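Local coordinates for nucleoporin NUP82 (Saccharomyces cerevisiae, PDB 3PBP), which serves as a structural component of the nuclear pore complex, here as the N-terminal domain, a region that interacts with NUP116, at residues Lys128-Pro134 / Ile182-Phe187; Leu145-Ile151 / Arg178-Ile182; Asn288-Leu294 / Val349-Lys355. The protein carries 1 engineered substitution. All coordinates share one frame; numbering follows the deposited sequence.

Interaction 1 (Lys128-Pro134 / Ile182-Phe187)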
loop_
_atom_site.group_PDB
_atom_site.type_symbol
_atom_site.label_atom_id
_atom_site.label_comp_id
_atom_site.label_asym_id
_atom_site.label_seq_id
_atom_site.Cartn_x
_atom_site.Cartn_y
_atom_site.Cartn_z
ATOM N N LYS A 128 -0.543 -0.638 -13.054
ATOM C CA LYS A 128 0.658 0.081 -12.678
ATOM C C LYS A 128 1.666 -0.866 -12.009
ATOM O O LYS A 128 2.869 -0.835 -12.313
ATOM C CB LYS A 128 0.295 1.232 -11.737
ATOM C CG LYS A 128 1.451 2.166 -11.435
ATOM C CD LYS A 128 1.013 3.345 -10.581
ATOM C CE LYS A 128 2.192 4.285 -10.329
ATOM N NZ LYS A 128 1.791 5.546 -9.644
ATOM N N LYS A 129 1.174 -1.715 -11.107
ATOM C CA LYS A 129 2.046 -2.649 -10.413
ATOM C C LYS A 129 1.314 -3.906 -9.956
ATOM O O LYS A 129 0.115 -3.865 -9.667
ATOM C CB LYS A 129 2.695 -1.970 -9.205
ATOM C CG LYS A 129 3.825 -2.782 -8.632
ATOM C CD LYS A 129 4.494 -2.118 -7.451
ATOM C CE LYS A 129 5.730 -2.931 -7.048
ATOM N NZ LYS A 129 6.537 -2.344 -5.940
ATOM N N VAL A 130 2.054 -5.016 -9.898
ATOM C CA VAL A 130 1.525 -6.310 -9.464
ATOM C C VAL A 130 2.449 -6.972 -8.454
ATOM O O VAL A 130 3.659 -6.945 -8.596
ATOM C CB VAL A 130 1.356 -7.275 -10.647
ATOM C CG1 VAL A 130 0.865 -8.638 -10.145
ATOM C CG2 VAL A 130 0.379 -6.692 -11.645
ATOM N N LEU A 131 1.860 -7.582 -7.439
ATOM C CA LEU A 131 2.620 -8.268 -6.393
ATOM C C LEU A 131 1.926 -9.550 -5.979
ATOM O O LEU A 131 0.693 -9.600 -5.934
ATOM C CB LEU A 131 2.700 -7.406 -5.132
ATOM C CG LEU A 131 3.469 -6.101 -5.143
ATOM C CD1 LEU A 131 3.287 -5.415 -3.818
ATOM C CD2 LEU A 131 4.922 -6.396 -5.419
ATOM N N PHE A 132 2.701 -10.583 -5.668
ATOM C CA PHE A 132 2.099 -11.816 -5.165
ATOM C C PHE A 132 1.794 -11.542 -3.686
ATOM O O PHE A 132 2.527 -10.804 -3.028
ATOM C CB PHE A 132 3.086 -12.964 -5.226
ATOM C CG PHE A 132 3.096 -13.689 -6.515
ATOM C CD1 PHE A 132 1.999 -14.461 -6.906
ATOM C CD2 PHE A 132 4.205 -13.616 -7.348
ATOM C CE1 PHE A 132 2.011 -15.155 -8.121
ATOM C CE2 PHE A 132 4.233 -14.304 -8.562
ATOM C CZ PHE A 132 3.132 -15.075 -8.951
ATOM N N HIS A 133 0.719 -12.107 -3.153
ATOM C CA HIS A 133 0.448 -11.900 -1.742
ATOM C C HIS A 133 1.445 -12.841 -1.069
ATOM O O HIS A 133 1.466 -14.039 -1.340
ATOM C CB HIS A 133 -0.995 -12.260 -1.391
ATOM C CG HIS A 133 -1.402 -11.821 -0.018
ATOM N ND1 HIS A 133 -0.868 -12.370 1.131
ATOM C CD2 HIS A 133 -2.286 -10.881 0.391
ATOM C CE1 HIS A 133 -1.409 -11.789 2.187
ATOM N NE2 HIS A 133 -2.273 -10.881 1.766
ATOM N N PRO A 134 2.291 -12.306 -0.182
ATOM C CA PRO A 134 3.309 -13.081 0.524
ATOM C C PRO A 134 2.780 -14.265 1.316
ATOM O O PRO A 134 3.502 -15.232 1.536
ATOM C CB PRO A 134 3.965 -12.048 1.437
ATOM C CG PRO A 134 3.578 -10.741 0.855
ATOM C CD PRO A 134 2.181 -10.963 0.402
ATOM N N ILE A 182 -1.145 6.721 -5.472
ATOM C CA ILE A 182 -0.259 5.715 -4.907
ATOM C C ILE A 182 0.902 5.481 -5.875
ATOM O O ILE A 182 0.677 5.213 -7.048
ATOM C CB ILE A 182 -1.015 4.397 -4.691
ATOM C CG1 ILE A 182 -2.275 4.669 -3.867
ATOM C CG2 ILE A 182 -0.126 3.397 -3.993
ATOM C CD1 ILE A 182 -3.104 3.449 -3.551
ATOM N N THR A 183 2.137 5.593 -5.395
ATOM C CA THR A 183 3.309 5.382 -6.249
ATOM C C THR A 183 3.878 4.000 -6.056
ATOM O O THR A 183 4.486 3.447 -6.976
ATOM C CB THR A 183 4.498 6.300 -5.909
ATOM O OG1 THR A 183 4.032 7.627 -5.694
ATOM C CG2 THR A 183 5.520 6.294 -7.052
ATOM N N ASP A 184 3.720 3.460 -4.849
ATOM C CA ASP A 184 4.284 2.157 -4.537
ATOM C C ASP A 184 3.486 1.407 -3.484
ATOM O O ASP A 184 2.693 1.972 -2.740
ATOM C CB ASP A 184 5.741 2.331 -4.089
ATOM C CG ASP A 184 6.580 1.076 -4.291
ATOM O OD1 ASP A 184 6.073 0.090 -4.857
ATOM O OD2 ASP A 184 7.761 1.080 -3.882
ATOM N N LEU A 185 3.729 0.108 -3.447
ATOM C CA LEU A 185 3.059 -0.827 -2.560
ATOM C C LEU A 185 4.117 -1.749 -1.996
ATOM O O LEU A 185 5.108 -2.065 -2.670
ATOM C CB LEU A 185 2.090 -1.664 -3.373
ATOM C CG LEU A 185 0.619 -1.572 -3.052
ATOM C CD1 LEU A 185 0.209 -0.113 -2.942
ATOM C CD2 LEU A 185 -0.148 -2.297 -4.138
ATOM N N GLU A 186 3.893 -2.206 -0.775
ATOM C CA GLU A 186 4.847 -3.085 -0.134
ATOM C C GLU A 186 4.186 -3.786 1.041
ATOM O O GLU A 186 3.489 -3.175 1.841
ATOM C CB GLU A 186 6.063 -2.260 0.328
ATOM C CG GLU A 186 7.184 -3.018 1.044
ATOM C CD GLU A 186 7.843 -4.094 0.185
ATOM O OE1 GLU A 186 7.963 -3.887 -1.045
ATOM O OE2 GLU A 186 8.258 -5.139 0.753
ATOM N N PHE A 187 4.399 -5.086 1.132
ATOM C CA PHE A 187 3.841 -5.846 2.230
ATOM C C PHE A 187 4.745 -5.792 3.456
ATOM O O PHE A 187 5.969 -5.795 3.355
ATOM C CB PHE A 187 3.656 -7.304 1.825
ATOM C CG PHE A 187 2.330 -7.601 1.197
ATOM C CD1 PHE A 187 1.205 -7.833 1.984
ATOM C CD2 PHE A 187 2.201 -7.658 -0.193
ATOM C CE1 PHE A 187 -0.050 -8.117 1.394
ATOM C CE2 PHE A 187 0.950 -7.941 -0.788
ATOM C CZ PHE A 187 -0.176 -8.171 0.011
#
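K129 and D184 both carry CG anti to the backbone N (chi1 -167° for the lysine), and the lysine's extended chain then delivers NZ to the carboxylate. The salt bridge from K129 NZ to D184 OD1 measures 2.7 Å and uses the syn lone pair of that oxygen. OD1 also accepts L185 N, which comes from above the carboxylate plane, while OD2 turns to I302 N. K128, extended in the same way, bonds with NZ to I182 O at 2.8 Å. Strands 128-132 and 182-187 run side by side at 4° with axes 8.2 Å apart; no backbone-to-backbone hydrogen bond joins them, and every bond across involves a side chain. This fits the innermost strands of two neighbouring blades in a beta-propeller. Between them, L131 CD1 lies 4.0 Å from L185 CB. At the other end, F187 turns its ring edge to the face of H133, an inclined edge-to-face pair with centroids 4.6 Å apart and planes at 59°; H133 NE2 is tied to F211 O. P134 CD sits over the F187 ring, 3.3 Å from its centroid, a CH-pi contact. Without the ring, as with an alanine at F187, the H133 face is likely to lose its aromatic mate and P134 CD the surface it packs on, opening a gap between the strands. D184 OD1, gripped by K129 NZ and L185 N, would probably have its negative charge steadied; beyond it the contact turns apolar and aromatic.

Interaction 2 (Leu145-Ile151 / Arg178-Ile182)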
loop_
_atom_site.group_PDB
_atom_site.type_symbol
_atom_site.label_atom_id
_atom_site.label_comp_id
_atom_site.label_asym_id
_atom_site.label_seq_id
_atom_site.Cartn_x
_atom_site.Cartn_y
_atom_site.Cartn_z
ATOM N N LEU A 145 -2.361 -3.095 -8.524
ATOM C CA LEU A 145 -2.586 -1.664 -8.342
ATOM C C LEU A 145 -2.750 -1.026 -9.729
ATOM O O LEU A 145 -1.898 -1.214 -10.609
ATOM C CB LEU A 145 -1.397 -1.012 -7.628
ATOM C CG LEU A 145 -1.421 0.517 -7.641
ATOM C CD1 LEU A 145 -2.478 0.998 -6.658
ATOM C CD2 LEU A 145 -0.058 1.077 -7.280
ATOM N N LYS A 146 -3.836 -0.281 -9.928
ATOM C CA LYS A 146 -4.073 0.378 -11.224
ATOM C C LYS A 146 -3.883 1.906 -11.150
ATOM O O LYS A 146 -3.761 2.461 -10.056
ATOM C CB LYS A 146 -5.489 0.044 -11.720
ATOM C CG LYS A 146 -5.661 -1.403 -12.162
ATOM C CD LYS A 146 -7.124 -1.755 -12.396
ATOM C CE LYS A 146 -7.265 -3.167 -12.947
ATOM N NZ LYS A 146 -8.657 -3.655 -12.834
ATOM N N GLU A 147 -3.838 2.581 -12.303
ATOM C CA GLU A 147 -3.698 4.042 -12.332
ATOM C C GLU A 147 -4.813 4.619 -11.472
ATOM O O GLU A 147 -4.724 5.727 -10.944
ATOM C CB GLU A 147 -3.836 4.563 -13.751
ATOM C CG GLU A 147 -2.702 4.151 -14.650
ATOM C CD GLU A 147 -1.354 4.480 -14.044
ATOM O OE1 GLU A 147 -1.209 5.604 -13.505
ATOM O OE2 GLU A 147 -0.441 3.622 -14.109
ATOM N N ASP A 148 -5.868 3.817 -11.362
ATOM C CA ASP A 148 -7.066 4.076 -10.576
ATOM C C ASP A 148 -6.769 4.457 -9.130
ATOM O O ASP A 148 -7.505 5.229 -8.518
ATOM C CB ASP A 148 -7.875 2.791 -10.501
ATOM C CG ASP A 148 -9.154 2.878 -11.221
ATOM O OD1 ASP A 148 -9.681 4.000 -11.307
ATOM O OD2 ASP A 148 -9.641 1.823 -11.685
ATOM N N ASP A 149 -5.700 3.856 -8.602
ATOM C CA ASP A 149 -5.271 3.972 -7.208
ATOM C C ASP A 149 -6.118 2.892 -6.538
ATOM O O ASP A 149 -6.220 2.782 -5.320
ATOM C CB ASP A 149 -5.567 5.353 -6.611
ATOM C CG ASP A 149 -4.581 6.406 -7.075
ATOM O OD1 ASP A 149 -3.370 6.087 -7.157
ATOM O OD2 ASP A 149 -5.020 7.550 -7.346
ATOM N N THR A 150 -6.723 2.088 -7.394
ATOM C CA THR A 150 -7.560 0.991 -6.992
ATOM C C THR A 150 -6.612 -0.210 -6.790
ATOM O O THR A 150 -5.640 -0.379 -7.540
ATOM C CB THR A 150 -8.616 0.728 -8.116
ATOM O OG1 THR A 150 -9.787 0.139 -7.547
ATOM C CG2 THR A 150 -8.060 -0.199 -9.199
ATOM N N ILE A 151 -6.870 -1.023 -5.767
ATOM C CA ILE A 151 -6.031 -2.198 -5.496
ATOM C C ILE A 151 -6.920 -3.438 -5.536
ATOM O O ILE A 151 -7.888 -3.543 -4.788
ATOM C CB ILE A 151 -5.339 -2.081 -4.117
ATOM C CG1 ILE A 151 -4.484 -0.803 -4.077
ATOM C CG2 ILE A 151 -4.474 -3.314 -3.859
ATOM C CD1 ILE A 151 -4.005 -0.409 -2.696
ATOM N N ARG A 178 -10.495 9.074 -0.165
ATOM C CA ARG A 178 -9.821 7.773 -0.028
ATOM C C ARG A 178 -8.353 8.025 -0.429
ATOM O O ARG A 178 -7.987 9.164 -0.765
ATOM C CB ARG A 178 -10.437 6.752 -0.984
ATOM C CG ARG A 178 -10.488 7.294 -2.407
ATOM C CD ARG A 178 -10.440 6.217 -3.458
ATOM N NE ARG A 178 -9.943 6.775 -4.711
ATOM C CZ ARG A 178 -9.563 6.052 -5.755
ATOM N NH1 ARG A 178 -9.627 4.730 -5.707
ATOM N NH2 ARG A 178 -9.100 6.652 -6.839
ATOM N N VAL A 179 -7.518 6.985 -0.421
ATOM C CA VAL A 179 -6.114 7.171 -0.788
ATOM C C VAL A 179 -5.913 7.331 -2.294
ATOM O O VAL A 179 -6.256 6.442 -3.073
ATOM C CB VAL A 179 -5.241 6.003 -0.316
ATOM C CG1 VAL A 179 -3.776 6.348 -0.503
ATOM C CG2 VAL A 179 -5.537 5.694 1.122
ATOM N N ASN A 180 -5.342 8.464 -2.692
ATOM C CA ASN A 180 -5.086 8.762 -4.096
ATOM C C ASN A 180 -3.606 8.941 -4.361
ATOM O O ASN A 180 -2.825 9.171 -3.441
ATOM C CB ASN A 180 -5.820 10.039 -4.508
ATOM C CG ASN A 180 -7.329 9.853 -4.559
ATOM O OD1 ASN A 180 -7.855 9.249 -5.502
ATOM N ND2 ASN A 180 -8.034 10.353 -3.538
ATOM N N ASP A 181 -3.227 8.828 -5.629
ATOM C CA ASP A 181 -1.838 8.989 -6.051
ATOM C C ASP A 181 -0.848 8.013 -5.409
ATOM O O ASP A 181 0.181 8.426 -4.872
ATOM C CB ASP A 181 -1.391 10.424 -5.773
ATOM C CG ASP A 181 -2.346 11.461 -6.369
ATOM O OD1 ASP A 181 -2.314 11.667 -7.609
ATOM O OD2 ASP A 181 -3.134 12.063 -5.598
ATOM N N ILE A 182 -1.145 6.721 -5.472
ATOM C CA ILE A 182 -0.259 5.715 -4.907
ATOM C C ILE A 182 0.902 5.481 -5.875
ATOM O O ILE A 182 0.677 5.213 -7.048
ATOM C CB ILE A 182 -1.015 4.397 -4.691
ATOM C CG1 ILE A 182 -2.275 4.669 -3.867
ATOM C CG2 ILE A 182 -0.126 3.397 -3.993
ATOM C CD1 ILE A 182 -3.104 3.449 -3.551
#
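D149 and N180 are the nearest CA pair, 5.7 Å apart. The 145-151 segment leaves its strand at K146 and turns back toward I151 through a type I turn with a G1 bulge: D149 N bonds to K146 O at 2.8 Å, K146 N to T150 O, and D149 takes a left-handed backbone conformation (phi 85°). Opposite it, the 178-182 segment is irregular until it enters its strand at I182. From the turn, the D149 carboxylate grips two successive backbone N-H groups: D149 OD1 accepts I182 N at 2.9 Å, nearly straight (165°), and D149 OD2 accepts D181 N at 2.8 Å. Both donors stand well above the carboxylate plane. R178 answers in reverse: its CG sits between the backbone N and the carbonyl carbon (chi1 52°), and the chain then runs extended to NE, taking NH2 to D148 O at 2.7 Å, almost on the line of the carbonyl bond. R178 NE and NH2 also make weak bonds to N180 OD1, and N167 O takes NH1. Beneath the polar layer, I182 CD1 packs on L145 CD1 at 4.0 Å and I151 CD1 at 4.1 Å. Buried D149 thus has both oxygens satisfied by main chain, and nearby R178, though not in a salt bridge with it, is likely to favour its negative charge.

Interaction 3 (Asn288-Leu294 / Val349-Lys355)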
loop_
_atom_site.group_PDB
_atom_site.type_symbol
_atom_site.label_atom_id
_atom_site.label_comp_id
_atom_site.label_asym_id
_atom_site.label_seq_id
_atom_site.Cartn_x
_atom_site.Cartn_y
_atom_site.Cartn_z
ATOM N N ASN A 288 7.348 10.544 12.684
ATOM C CA ASN A 288 7.999 11.400 13.660
ATOM C C ASN A 288 9.435 11.006 13.999
ATOM O O ASN A 288 9.704 9.866 14.375
ATOM C CB ASN A 288 7.165 11.379 14.934
ATOM C CG ASN A 288 7.493 12.514 15.868
ATOM O OD1 ASN A 288 8.527 13.161 15.745
ATOM N ND2 ASN A 288 6.614 12.753 16.821
ATOM N N PRO A 289 10.387 11.947 13.884
ATOM C CA PRO A 289 10.238 13.344 13.464
ATOM C C PRO A 289 10.535 13.513 11.972
ATOM O O PRO A 289 11.618 13.165 11.514
ATOM C CB PRO A 289 11.262 14.055 14.332
ATOM C CG PRO A 289 12.402 13.058 14.344
ATOM C CD PRO A 289 11.689 11.736 14.555
ATOM N N PHE A 290 9.587 14.061 11.222
ATOM C CA PHE A 290 9.782 14.254 9.790
ATOM C C PHE A 290 10.791 15.346 9.444
ATOM O O PHE A 290 10.657 16.486 9.889
ATOM C CB PHE A 290 8.461 14.582 9.110
ATOM C CG PHE A 290 8.548 14.550 7.621
ATOM C CD1 PHE A 290 8.814 13.351 6.957
ATOM C CD2 PHE A 290 8.419 15.713 6.878
ATOM C CE1 PHE A 290 8.956 13.311 5.568
ATOM C CE2 PHE A 290 8.558 15.684 5.488
ATOM C CZ PHE A 290 8.830 14.476 4.831
ATOM N N PRO A 291 11.809 15.013 8.626
ATOM C CA PRO A 291 12.872 15.933 8.188
ATOM C C PRO A 291 12.304 17.123 7.428
ATOM O O PRO A 291 11.597 16.945 6.433
ATOM C CB PRO A 291 13.740 15.061 7.278
ATOM C CG PRO A 291 13.506 13.675 7.795
ATOM C CD PRO A 291 12.020 13.676 8.047
ATOM N N GLY A 292 12.626 18.328 7.880
ATOM C CA GLY A 292 12.119 19.516 7.218
ATOM C C GLY A 292 12.424 19.650 5.733
ATOM O O GLY A 292 11.559 20.059 4.966
ATOM N N GLU A 293 13.640 19.304 5.322
ATOM C CA GLU A 293 14.026 19.434 3.920
ATOM C C GLU A 293 13.052 18.750 2.990
ATOM O O GLU A 293 12.629 19.314 1.981
ATOM C CB GLU A 293 15.400 18.816 3.648
ATOM C CG GLU A 293 16.541 19.265 4.536
ATOM C CD GLU A 293 17.901 18.857 3.959
ATOM O OE1 GLU A 293 18.095 17.657 3.651
ATOM O OE2 GLU A 293 18.780 19.738 3.809
ATOM N N LEU A 294 12.716 17.516 3.344
ATOM C CA LEU A 294 11.837 16.670 2.542
ATOM C C LEU A 294 10.460 17.222 2.180
ATOM O O LEU A 294 9.791 16.684 1.295
ATOM C CB LEU A 294 11.714 15.297 3.216
ATOM C CG LEU A 294 13.084 14.612 3.347
ATOM C CD1 LEU A 294 12.992 13.412 4.275
ATOM C CD2 LEU A 294 13.593 14.204 1.971
ATOM N N VAL A 349 8.346 6.028 13.458
ATOM C CA VAL A 349 9.377 6.860 14.032
ATOM C C VAL A 349 10.617 6.826 13.150
ATOM O O VAL A 349 10.984 5.771 12.653
ATOM C CB VAL A 349 9.713 6.346 15.449
ATOM C CG1 VAL A 349 10.911 7.063 16.001
ATOM C CG2 VAL A 349 8.519 6.558 16.358
ATOM N N LEU A 350 11.256 7.977 12.955
ATOM C CA LEU A 350 12.468 8.059 12.135
ATOM C C LEU A 350 13.681 7.610 12.924
ATOM O O LEU A 350 13.936 8.135 13.999
ATOM C CB LEU A 350 12.723 9.494 11.665
ATOM C CG LEU A 350 13.972 9.673 10.794
ATOM C CD1 LEU A 350 13.586 9.587 9.325
ATOM C CD2 LEU A 350 14.606 11.008 11.066
ATOM N N ILE A 351 14.424 6.645 12.390
ATOM C CA ILE A 351 15.629 6.145 13.050
ATOM C C ILE A 351 16.873 6.749 12.413
ATOM O O ILE A 351 17.837 7.063 13.098
ATOM C CB ILE A 351 15.729 4.615 12.953
ATOM C CG1 ILE A 351 14.670 3.965 13.847
ATOM C CG2 ILE A 351 17.106 4.163 13.370
ATOM C CD1 ILE A 351 14.645 2.449 13.775
ATOM N N GLU A 352 16.842 6.906 11.096
ATOM C CA GLU A 352 17.965 7.479 10.369
ATOM C C GLU A 352 17.586 7.967 8.963
ATOM O O GLU A 352 16.586 7.542 8.376
ATOM C CB GLU A 352 19.099 6.449 10.255
ATOM C CG GLU A 352 19.974 6.653 9.016
ATOM C CD GLU A 352 21.106 5.663 8.900
ATOM O OE1 GLU A 352 20.846 4.448 9.051
ATOM O OE2 GLU A 352 22.251 6.110 8.647
ATOM N N ARG A 353 18.394 8.880 8.440
ATOM C CA ARG A 353 18.203 9.387 7.099
ATOM C C ARG A 353 19.520 9.169 6.327
ATOM O O ARG A 353 20.612 9.416 6.850
ATOM C CB ARG A 353 17.842 10.865 7.123
ATOM C CG ARG A 353 17.494 11.390 5.748
ATOM C CD ARG A 353 17.298 12.868 5.745
ATOM N NE ARG A 353 16.975 13.325 4.404
ATOM C CZ ARG A 353 16.905 14.606 4.059
ATOM N NH1 ARG A 353 17.140 15.546 4.967
ATOM N NH2 ARG A 353 16.599 14.946 2.813
ATOM N N VAL A 354 19.411 8.686 5.093
ATOM C CA VAL A 354 20.580 8.422 4.267
ATOM C C VAL A 354 20.484 9.199 2.962
ATOM O O VAL A 354 19.586 8.949 2.154
ATOM C CB VAL A 354 20.695 6.911 3.945
ATOM C CG1 VAL A 354 21.884 6.650 3.038
ATOM C CG2 VAL A 354 20.824 6.116 5.234
ATOM N N LYS A 355 21.393 10.155 2.764
ATOM C CA LYS A 355 21.405 10.938 1.529
ATOM C C LYS A 355 22.429 10.320 0.588
ATOM O O LYS A 355 23.627 10.319 0.877
ATOM C CB LYS A 355 21.776 12.396 1.805
ATOM C CG LYS A 355 20.852 13.107 2.774
ATOM C CD LYS A 355 21.255 14.567 2.959
ATOM C CE LYS A 355 20.426 15.229 4.053
ATOM N NZ LYS A 355 20.821 16.642 4.298
#
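R353 reaches across to E293 and L294 with a fully extended side chain. Its CB points toward the 288-294 segment, and CG, anti to the backbone N (chi1 -174°), continues that direction through CD to NE, which lies 4.0 Å from L294 CD1 and bonds to S323 OG. At CZ the guanidinium is sandwiched: L294 CG lies over one face, offset toward the rim, and K355 CE over the other. In the fold, strand 286-288 runs parallel to strand 347-355 at the margin of an otherwise antiparallel sheet, consistent with a propeller blade: N288 and V349 form the bridge, and L350 N bonds to N288 O at 2.8 Å. A cis peptide follows, and P289 CD rests on L350 CB at 3.8 Å. At this end, N288 packs on S99 and F290 on K98 of the neighbouring NUP116 chain. Farther along R353, NH1 has P291 CB beside it and gives its N-H to E293 OE1 at 2.7 Å. NH2 adds a weak bond to the same oxygen and forms a salt bridge with D321. The carboxylate and guanidinium planes stand 84° apart, so the two groups do not pair side-on in a common plane; E293 OE1 takes the bonds from R353. K355 NZ completes the salt-bridge network, meeting E293 OE1 at 3.0 Å from the same face of the carboxylate as NH1.

Following the chain from the N terminus, strand 127-132 opens interaction 1 and runs antiparallel to strand 141-146, from whose end interaction 2 starts. The chain completes that sheet, and interaction 2 closes first, at 178-182; interaction 1 closes next along strand 182-187, so the second contact is nested within the first. The two share I182, their centres are 11 Å apart, and a probable backbone hydrogen bond from L145 N to K129 O (2.8 Å) joins them. Together they tie the sheet of strands 127-132 to 164-166 to the first strand of the next sheet, 182-187. Interaction 3 follows in series, closing a separate loop between 288-294 and 349-355 within another sheet, its centre about 24 Å from that of interaction 1.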